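Local coordinates for NAD-dependent aldehyde dehydrogenase (Burkholderia multivorans, PDB 5UJU), which probably oxidises aldehydes to carboxylic acids with NAD as cofactor, at residues T234-A248 with V267-V281. Numbering follows the deposited sequence.
Sequences TVIVKPHPGAILPLA and VVTLLATEPNDGALV
Leu270 wedges its two methyls between Pro239, just past strand 234-238, and Ala248 in the first turn of helix 245-260, the tight part of the contact. CG stands anti to the backbone N (chi1 179°) and the side chain crosses that of Pro239 at about a right angle, with Leu270 CD1 3.7 Å from Pro239 CG, while CD2 of Leu270 meets CB of Ala248 at 3.7 Å. CG2 of Ile244 touches both Leu270 CD2 and CB of Ala272, and Tyr92 packs against Ile244, Ala248 and Ala272. On the face of the sheet that bears Ile236 and Thr269, the two side chains run alongside each other, and CG2 of Ile236 reaches CB of Leu271. Four backbone hydrogen bonds hold the strands in parallel register, from Val235 N to Val267 O (2.8 Å) through to Leu271 N to Val237 O (2.8 Å). Strands 234-238 and 268-270, joined through helix 245-260, form a beta-alpha-beta unit of the Rossmann-like NAD-binding domain of aldehyde dehydrogenases; strand 234-238 also pairs with strand 191-211 on its other side. At the end of strand 234-238 the contact turns polar, still well packed around buried Lys238. Its chain, bent at chi2 and chi3, brings NZ to the syn side of OD2 of the partly exposed Asp277 in a 2.8 Å salt bridge, and the same NZ donates to Pro239 O from above the carbonyl plane. Thr273 OG1 donates to that carboxylate oxygen on its anti side, at 2.7 Å, so two donors grip OD2. CG2 of Val281 packs on CE of Lys238. The solvent side is reached at exposed Pro275, whose ring meets buried Pro241 with CG 4.1 Å from Pro241 CB, beside a water that donates to both Pro241 O and Thr273 O.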
ATOM      1  N   THR A 234      13.794  10.584   4.399  1.00 18.11           N
ATOM      2  CA  THR A 234      14.959  11.095   3.691  1.00 21.89           C
ATOM      3  C   THR A 234      15.054  10.377   2.342  1.00 27.07           C
ATOM      4  O   THR A 234      14.486   9.300   2.161  1.00 25.50           O
ATOM      5  CB  THR A 234      16.237  10.883   4.508  1.00 25.89           C
ATOM      6  OG1 THR A 234      16.329   9.509   4.898  1.00 25.29           O
ATOM      7  CG2 THR A 234      16.255  11.780   5.777  1.00 26.27           C
ATOM      8  N   VAL A 235      15.760  10.988   1.385  1.00 24.55           N
ATOM      9  CA  VAL A 235      15.750  10.511   0.000  1.00 28.44           C
ATOM     10  C   VAL A 235      17.162  10.510  -0.575  1.00 31.68           C
ATOM     11  O   VAL A 235      17.872  11.515  -0.489  1.00 24.63           O
ATOM     12  CB  VAL A 235      14.832  11.376  -0.887  1.00 25.55           C
ATOM     13  CG1 VAL A 235      14.679  10.751  -2.255  1.00 19.54           C
ATOM     14  CG2 VAL A 235      13.472  11.564  -0.233  1.00 19.34           C
ATOM     15  N   ILE A 236      17.544   9.408  -1.213  1.00 21.04           N
ATOM     16  CA  ILE A 236      18.726   9.347  -2.070  1.00 18.60           C
ATOM     17  C   ILE A 236      18.220   9.308  -3.505  1.00 25.91           C
ATOM     18  O   ILE A 236      17.432   8.418  -3.868  1.00 21.38           O
ATOM     19  CB  ILE A 236      19.609   8.123  -1.762  1.00 21.40           C
ATOM     20  CG1 ILE A 236      20.153   8.174  -0.317  1.00 23.91           C
ATOM     21  CG2 ILE A 236      20.745   8.016  -2.767  1.00 20.99           C
ATOM     22  CD1 ILE A 236      20.784   6.868   0.150  1.00 23.01           C
ATOM     23  N   VAL A 237      18.611  10.299  -4.301  1.00 21.36           N
ATOM     24  CA  VAL A 237      18.182  10.399  -5.695  1.00 25.77           C
ATOM     25  C   VAL A 237      19.299   9.853  -6.569  1.00 28.30           C
ATOM     26  O   VAL A 237      20.410  10.401  -6.582  1.00 27.56           O
ATOM     27  CB  VAL A 237      17.835  11.844  -6.078  1.00 24.04           C
ATOM     28  CG1 VAL A 237      17.403  11.920  -7.535  1.00 27.04           C
ATOM     29  CG2 VAL A 237      16.746  12.399  -5.159  1.00 21.17           C
ATOM     30  N   LYS A 238      19.008   8.766  -7.287  1.00 23.49           N
ATOM     31  CA  LYS A 238      19.949   8.106  -8.189  1.00 25.98           C
ATOM     32  C   LYS A 238      19.439   8.259  -9.614  1.00 28.20           C
ATOM     33  O   LYS A 238      18.652   7.422 -10.083  1.00 23.21           O
ATOM     34  CB  LYS A 238      20.093   6.623  -7.825  1.00 25.58           C
ATOM     35  CG  LYS A 238      21.418   5.981  -8.256  1.00 22.99           C
ATOM     36  CD  LYS A 238      21.614   5.887  -9.764  1.00 21.60           C
ATOM     37  CE  LYS A 238      20.607   4.919 -10.406  1.00 24.07           C
ATOM     38  NZ  LYS A 238      20.848   4.864 -11.886  1.00 28.07           N
ATOM     39  N   PRO A 239      19.840   9.292 -10.348  1.00 27.16           N
ATOM     40  CA  PRO A 239      19.297   9.468 -11.699  1.00 24.43           C
ATOM     41  C   PRO A 239      19.842   8.429 -12.665  1.00 25.51           C
ATOM     42  O   PRO A 239      20.862   7.775 -12.436  1.00 24.97           O
ATOM     43  CB  PRO A 239      19.744  10.883 -12.108  1.00 18.54           C
ATOM     44  CG  PRO A 239      20.275  11.534 -10.824  1.00 26.58           C
ATOM     45  CD  PRO A 239      20.715  10.407  -9.939  1.00 27.55           C
ATOM     46  N   HIS A 240      19.146   8.286 -13.778  1.00 27.25           N
ATOM     47  CA  HIS A 240      19.730   7.547 -14.879  1.00 23.18           C
ATOM     48  C   HIS A 240      21.031   8.229 -15.308  1.00 21.70           C
ATOM     49  O   HIS A 240      21.079   9.463 -15.398  1.00 27.29           O
ATOM     50  CB  HIS A 240      18.746   7.472 -16.047  1.00 29.22           C
ATOM     51  CG  HIS A 240      19.214   6.586 -17.155  1.00 33.61           C
ATOM     52  ND1 HIS A 240      20.191   6.973 -18.043  1.00 32.99           N
ATOM     53  CD2 HIS A 240      18.852   5.329 -17.514  1.00 35.95           C
ATOM     54  CE1 HIS A 240      20.404   5.999 -18.912  1.00 37.88           C
ATOM     55  NE2 HIS A 240      19.605   4.990 -18.612  1.00 32.84           N
ATOM     56  N   PRO A 241      22.102   7.471 -15.574  1.00 24.88           N
ATOM     57  CA  PRO A 241      23.394   8.107 -15.906  1.00 27.48           C
ATOM     58  C   PRO A 241      23.357   8.977 -17.160  1.00 29.77           C
ATOM     59  O   PRO A 241      24.288   9.766 -17.383  1.00 26.46           O
ATOM     60  CB  PRO A 241      24.347   6.915 -16.101  1.00 27.62           C
ATOM     61  CG  PRO A 241      23.619   5.723 -15.639  1.00 32.69           C
ATOM     62  CD  PRO A 241      22.163   6.003 -15.666  1.00 31.14           C
ATOM     63  N   GLY A 242      22.331   8.849 -17.996  1.00 29.59           N
ATOM     64  CA  GLY A 242      22.182   9.720 -19.149  1.00 27.92           C
ATOM     65  C   GLY A 242      21.389  10.992 -18.908  1.00 29.58           C
ATOM     66  O   GLY A 242      21.312  11.839 -19.805  1.00 30.08           O
ATOM     67  N   ALA A 243      20.800  11.163 -17.716  1.00 24.92           N
ATOM     68  CA  ALA A 243      19.972  12.339 -17.421  1.00 23.94           C
ATOM     69  C   ALA A 243      20.126  12.693 -15.943  1.00 28.28           C
ATOM     70  O   ALA A 243      19.183  12.585 -15.163  1.00 28.23           O
ATOM     71  CB  ALA A 243      18.496  12.108 -17.751  1.00 22.72           C
ATOM     72  N   ILE A 244      21.327  13.122 -15.558  1.00 29.98           N
ATOM     73  CA  ILE A 244      21.595  13.496 -14.165  1.00 25.59           C
ATOM     74  C   ILE A 244      21.241  14.951 -13.894  1.00 24.12           C
ATOM     75  O   ILE A 244      20.591  15.264 -12.898  1.00 27.54           O
ATOM     76  CB  ILE A 244      23.070  13.223 -13.813  1.00 27.64           C
ATOM     77  CG1 ILE A 244      23.407  11.741 -13.987  1.00 25.48           C
ATOM     78  CG2 ILE A 244      23.373  13.700 -12.370  1.00 21.11           C
ATOM     79  CD1 ILE A 244      24.917  11.486 -14.099  1.00 25.82           C
ATOM     80  N   LEU A 245      21.673  15.852 -14.773  1.00 23.34           N
ATOM     81  CA  LEU A 245      21.592  17.286 -14.507  1.00 24.65           C
ATOM     82  C   LEU A 245      20.219  17.758 -14.054  1.00 29.04           C
ATOM     83  O   LEU A 245      20.158  18.542 -13.091  1.00 26.03           O
ATOM     84  CB  LEU A 245      22.053  18.078 -15.742  1.00 22.87           C
ATOM     85  CG  LEU A 245      22.209  19.586 -15.476  1.00 28.22           C
ATOM     86  CD1 LEU A 245      23.195  19.821 -14.312  1.00 28.70           C
ATOM     87  CD2 LEU A 245      22.646  20.381 -16.710  1.00 28.12           C
ATOM     88  N   PRO A 246      19.098  17.355 -14.683  1.00 26.16           N
ATOM     89  CA  PRO A 246      17.794  17.833 -14.187  1.00 21.85           C
ATOM     90  C   PRO A 246      17.533  17.474 -12.735  1.00 26.94           C
ATOM     91  O   PRO A 246      16.936  18.280 -12.012  1.00 28.99           O
ATOM     92  CB  PRO A 246      16.776  17.161 -15.140  1.00 22.67           C
ATOM     93  CG  PRO A 246      17.543  16.906 -16.381  1.00 23.23           C
ATOM     94  CD  PRO A 246      18.943  16.575 -15.931  1.00 25.86           C
ATOM     95  N   LEU A 247      17.940  16.279 -12.289  1.00 23.52           N
ATOM     96  CA  LEU A 247      17.740  15.924 -10.894  1.00 23.15           C
ATOM     97  C   LEU A 247      18.828  16.492  -9.988  1.00 21.96           C
ATOM     98  O   LEU A 247      18.571  16.712  -8.805  1.00 26.36           O
ATOM     99  CB  LEU A 247      17.662  14.411 -10.739  1.00 18.52           C
ATOM    100  CG  LEU A 247      16.335  13.887 -11.312  1.00 34.64           C
ATOM    101  CD1 LEU A 247      16.398  12.380 -11.480  1.00 29.10           C
ATOM    102  CD2 LEU A 247      15.147  14.299 -10.421  1.00 25.50           C
ATOM    103  N   ALA A 248      20.030  16.742 -10.515  1.00 21.60           N
ATOM    104  CA  ALA A 248      21.059  17.412  -9.713  1.00 26.08           C
ATOM    105  C   ALA A 248      20.632  18.830  -9.359  1.00 26.87           C
ATOM    106  O   ALA A 248      20.769  19.260  -8.205  1.00 27.20           O
ATOM    107  CB  ALA A 248      22.387  17.436 -10.466  1.00 23.81           C
ATOM    108  N   VAL A 267      19.036  15.453   4.189  1.00 22.98           N
ATOM    109  CA  VAL A 267      17.729  14.838   3.967  1.00 27.04           C
ATOM    110  C   VAL A 267      17.584  14.417   2.503  1.00 25.51           C
ATOM    111  O   VAL A 267      16.989  13.376   2.213  1.00 26.01           O
ATOM    112  CB  VAL A 267      16.601  15.797   4.421  1.00 25.35           C
ATOM    113  CG1 VAL A 267      15.230  15.324   3.906  1.00 19.63           C
ATOM    114  CG2 VAL A 267      16.577  15.869   5.954  1.00 23.99           C
ATOM    115  N   VAL A 268      18.189  15.164   1.568  1.00 26.76           N
ATOM    116  CA  VAL A 268      18.183  14.799   0.146  1.00 23.03           C
ATOM    117  C   VAL A 268      19.614  14.811  -0.382  1.00 27.83           C
ATOM    118  O   VAL A 268      20.306  15.833  -0.286  1.00 24.53           O
ATOM    119  CB  VAL A 268      17.303  15.744  -0.688  1.00 23.68           C
ATOM    120  CG1 VAL A 268      17.378  15.368  -2.167  1.00 27.60           C
ATOM    121  CG2 VAL A 268      15.870  15.699  -0.189  1.00 22.72           C
ATOM    122  N   THR A 269      20.052  13.684  -0.960  1.00 20.67           N
ATOM    123  CA  THR A 269      21.382  13.577  -1.552  1.00 22.90           C
ATOM    124  C   THR A 269      21.285  13.056  -2.981  1.00 30.13           C
ATOM    125  O   THR A 269      20.259  12.511  -3.404  1.00 22.94           O
ATOM    126  CB  THR A 269      22.310  12.659  -0.739  1.00 24.25           C
ATOM    127  OG1 THR A 269      21.685  11.388  -0.538  1.00 21.72           O
ATOM    128  CG2 THR A 269      22.637  13.292   0.624  1.00 22.06           C
ATOM    129  N   LEU A 270      22.375  13.223  -3.725  1.00 26.21           N
ATOM    130  CA  LEU A 270      22.431  12.868  -5.139  1.00 27.29           C
ATOM    131  C   LEU A 270      23.515  11.822  -5.342  1.00 28.90           C
ATOM    132  O   LEU A 270      24.688  12.082  -5.061  1.00 22.06           O
ATOM    133  CB  LEU A 270      22.732  14.098  -6.000  1.00 28.82           C
ATOM    134  CG  LEU A 270      22.813  13.771  -7.489  1.00 27.26           C
ATOM    135  CD1 LEU A 270      21.396  13.749  -8.089  1.00 24.02           C
ATOM    136  CD2 LEU A 270      23.743  14.739  -8.243  1.00 27.95           C
ATOM    137  N   LEU A 271      23.135  10.657  -5.847  1.00 27.11           N
ATOM    138  CA  LEU A 271      24.090   9.595  -6.137  1.00 22.50           C
ATOM    139  C   LEU A 271      24.243   9.536  -7.663  1.00 26.69           C
ATOM    140  O   LEU A 271      23.533   8.793  -8.348  1.00 24.00           O
ATOM    141  CB  LEU A 271      23.619   8.256  -5.545  1.00 25.25           C
ATOM    142  CG  LEU A 271      24.524   7.031  -5.804  1.00 32.32           C
ATOM    143  CD1 LEU A 271      25.868   7.254  -5.179  1.00 31.74           C
ATOM    144  CD2 LEU A 271      23.915   5.733  -5.287  1.00 28.52           C
ATOM    145  N   ALA A 272      25.161  10.339  -8.192  1.00 23.82           N
ATOM    146  CA  ALA A 272      25.460  10.308  -9.615  1.00 26.42           C
ATOM    147  C   ALA A 272      26.344   9.111  -9.911  1.00 30.24           C
ATOM    148  O   ALA A 272      27.180   8.727  -9.087  1.00 27.05           O
ATOM    149  CB  ALA A 272      26.155  11.593 -10.052  1.00 28.17           C
ATOM    150  N   THR A 273      26.146   8.505 -11.083  1.00 24.91           N
ATOM    151  CA  THR A 273      26.886   7.307 -11.449  1.00 27.43           C
ATOM    152  C   THR A 273      27.318   7.377 -12.910  1.00 30.48           C
ATOM    153  O   THR A 273      26.833   8.197 -13.701  1.00 30.55           O
ATOM    154  CB  THR A 273      26.051   6.034 -11.218  1.00 29.01           C
ATOM    155  OG1 THR A 273      24.873   6.075 -12.036  1.00 31.71           O
ATOM    156  CG2 THR A 273      25.619   5.929  -9.773  1.00 24.97           C
ATOM    157  N   GLU A 274      28.202   6.455 -13.269  1.00 37.29           N
ATOM    158  CA  GLU A 274      28.591   6.194 -14.639  1.00 35.60           C
ATOM    159  C   GLU A 274      27.759   5.032 -15.153  1.00 31.99           C
ATOM    160  O   GLU A 274      27.200   4.266 -14.364  1.00 34.62           O
ATOM    161  CB  GLU A 274      30.075   5.804 -14.718  1.00 42.85           C
ATOM    162  CG  GLU A 274      31.097   6.853 -14.299  1.00 52.53           C
ATOM    163  CD  GLU A 274      31.435   7.875 -15.367  1.00 51.33           C
ATOM    164  OE1 GLU A 274      31.472   7.516 -16.557  1.00 56.55           O
ATOM    165  OE2 GLU A 274      31.688   9.040 -15.006  1.00 49.65           O
ATOM    166  N   PRO A 275      27.646   4.868 -16.470  1.00 37.71           N
ATOM    167  CA  PRO A 275      26.835   3.777 -17.016  1.00 35.96           C
ATOM    168  C   PRO A 275      27.353   2.403 -16.617  1.00 42.21           C
ATOM    169  O   PRO A 275      28.531   2.218 -16.287  1.00 35.26           O
ATOM    170  CB  PRO A 275      26.941   3.985 -18.533  1.00 44.49           C
ATOM    171  CG  PRO A 275      27.201   5.439 -18.677  1.00 44.23           C
ATOM    172  CD  PRO A 275      28.112   5.776 -17.530  1.00 42.45           C
ATOM    173  N   ASN A 276      26.442   1.425 -16.706  1.00 45.11           N
ATOM    174  CA  ASN A 276      26.638   0.059 -16.219  1.00 44.17           C
ATOM    175  C   ASN A 276      26.682   0.039 -14.692  1.00 36.20           C
ATOM    176  O   ASN A 276      27.470  -0.693 -14.090  1.00 35.01           O
ATOM    177  CB  ASN A 276      27.894  -0.602 -16.811  1.00 57.58           C
ATOM    178  CG  ASN A 276      28.000  -0.437 -18.336  1.00 67.06           C
ATOM    179  OD1 ASN A 276      26.996  -0.283 -19.027  1.00 70.00           O
ATOM    180  ND2 ASN A 276      29.226  -0.477 -18.858  1.00 67.04           N
ATOM    181  N   ASP A 277      25.825   0.846 -14.061  1.00 33.73           N
ATOM    182  CA  ASP A 277      25.737   0.906 -12.608  1.00 34.72           C
ATOM    183  C   ASP A 277      24.783  -0.138 -12.027  1.00 34.19           C
ATOM    184  O   ASP A 277      24.379  -0.010 -10.866  1.00 35.59           O
ATOM    185  CB  ASP A 277      25.327   2.318 -12.162  1.00 30.16           C
ATOM    186  CG  ASP A 277      23.882   2.682 -12.552  1.00 35.69           C
ATOM    187  OD1 ASP A 277      23.195   1.876 -13.214  1.00 33.26           O
ATOM    188  OD2 ASP A 277      23.447   3.809 -12.235  1.00 31.82           O
ATOM    189  N   GLY A 278      24.405  -1.157 -12.806  1.00 32.38           N
ATOM    190  CA  GLY A 278      23.355  -2.066 -12.362  1.00 33.49           C
ATOM    191  C   GLY A 278      23.698  -2.791 -11.069  1.00 31.05           C
ATOM    192  O   GLY A 278      22.858  -2.914 -10.172  1.00 28.02           O
ATOM    193  N   ALA A 279      24.926  -3.303 -10.963  1.00 30.27           N
ATOM    194  CA  ALA A 279      25.329  -4.007  -9.742  1.00 34.85           C
ATOM    195  C   ALA A 279      25.350  -3.074  -8.536  1.00 29.06           C
ATOM    196  O   ALA A 279      24.947  -3.464  -7.437  1.00 31.19           O
ATOM    197  CB  ALA A 279      26.694  -4.669  -9.935  1.00 32.56           C
ATOM    198  N   LEU A 280      25.855  -1.852  -8.711  1.00 35.96           N
ATOM    199  CA  LEU A 280      25.825  -0.881  -7.619  1.00 33.14           C
ATOM    200  C   LEU A 280      24.392  -0.637  -7.161  1.00 32.37           C
ATOM    201  O   LEU A 280      24.118  -0.552  -5.958  1.00 29.90           O
ATOM    202  CB  LEU A 280      26.495   0.419  -8.068  1.00 37.52           C
ATOM    203  CG  LEU A 280      26.766   1.557  -7.087  1.00 43.72           C
ATOM    204  CD1 LEU A 280      27.761   2.520  -7.680  1.00 48.15           C
ATOM    205  CD2 LEU A 280      25.509   2.317  -6.774  1.00 48.09           C
ATOM    206  N   VAL A 281      23.462  -0.522  -8.113  1.00 28.38           N
ATOM    207  CA  VAL A 281      22.077  -0.223  -7.766  1.00 28.49           C
ATOM    208  C   VAL A 281      21.437  -1.406  -7.054  1.00 25.62           C
ATOM    209  O   VAL A 281      20.685  -1.229  -6.088  1.00 28.11           O
ATOM    210  CB  VAL A 281      21.298   0.185  -9.028  1.00 33.54           C
ATOM    211  CG1 VAL A 281      19.805   0.294  -8.738  1.00 30.33           C
ATOM    212  CG2 VAL A 281      21.834   1.510  -9.537  1.00 34.15           C
TER
HETATM  213  O   HOH W   1      19.763  11.529   1.592  1.00 25.25           O
HETATM  214  O   HOH W   2      23.442   8.522 -12.339  1.00 30.48           O
HETATM  215  O   HOH W   3      26.885   9.390 -16.287  1.00 30.96           O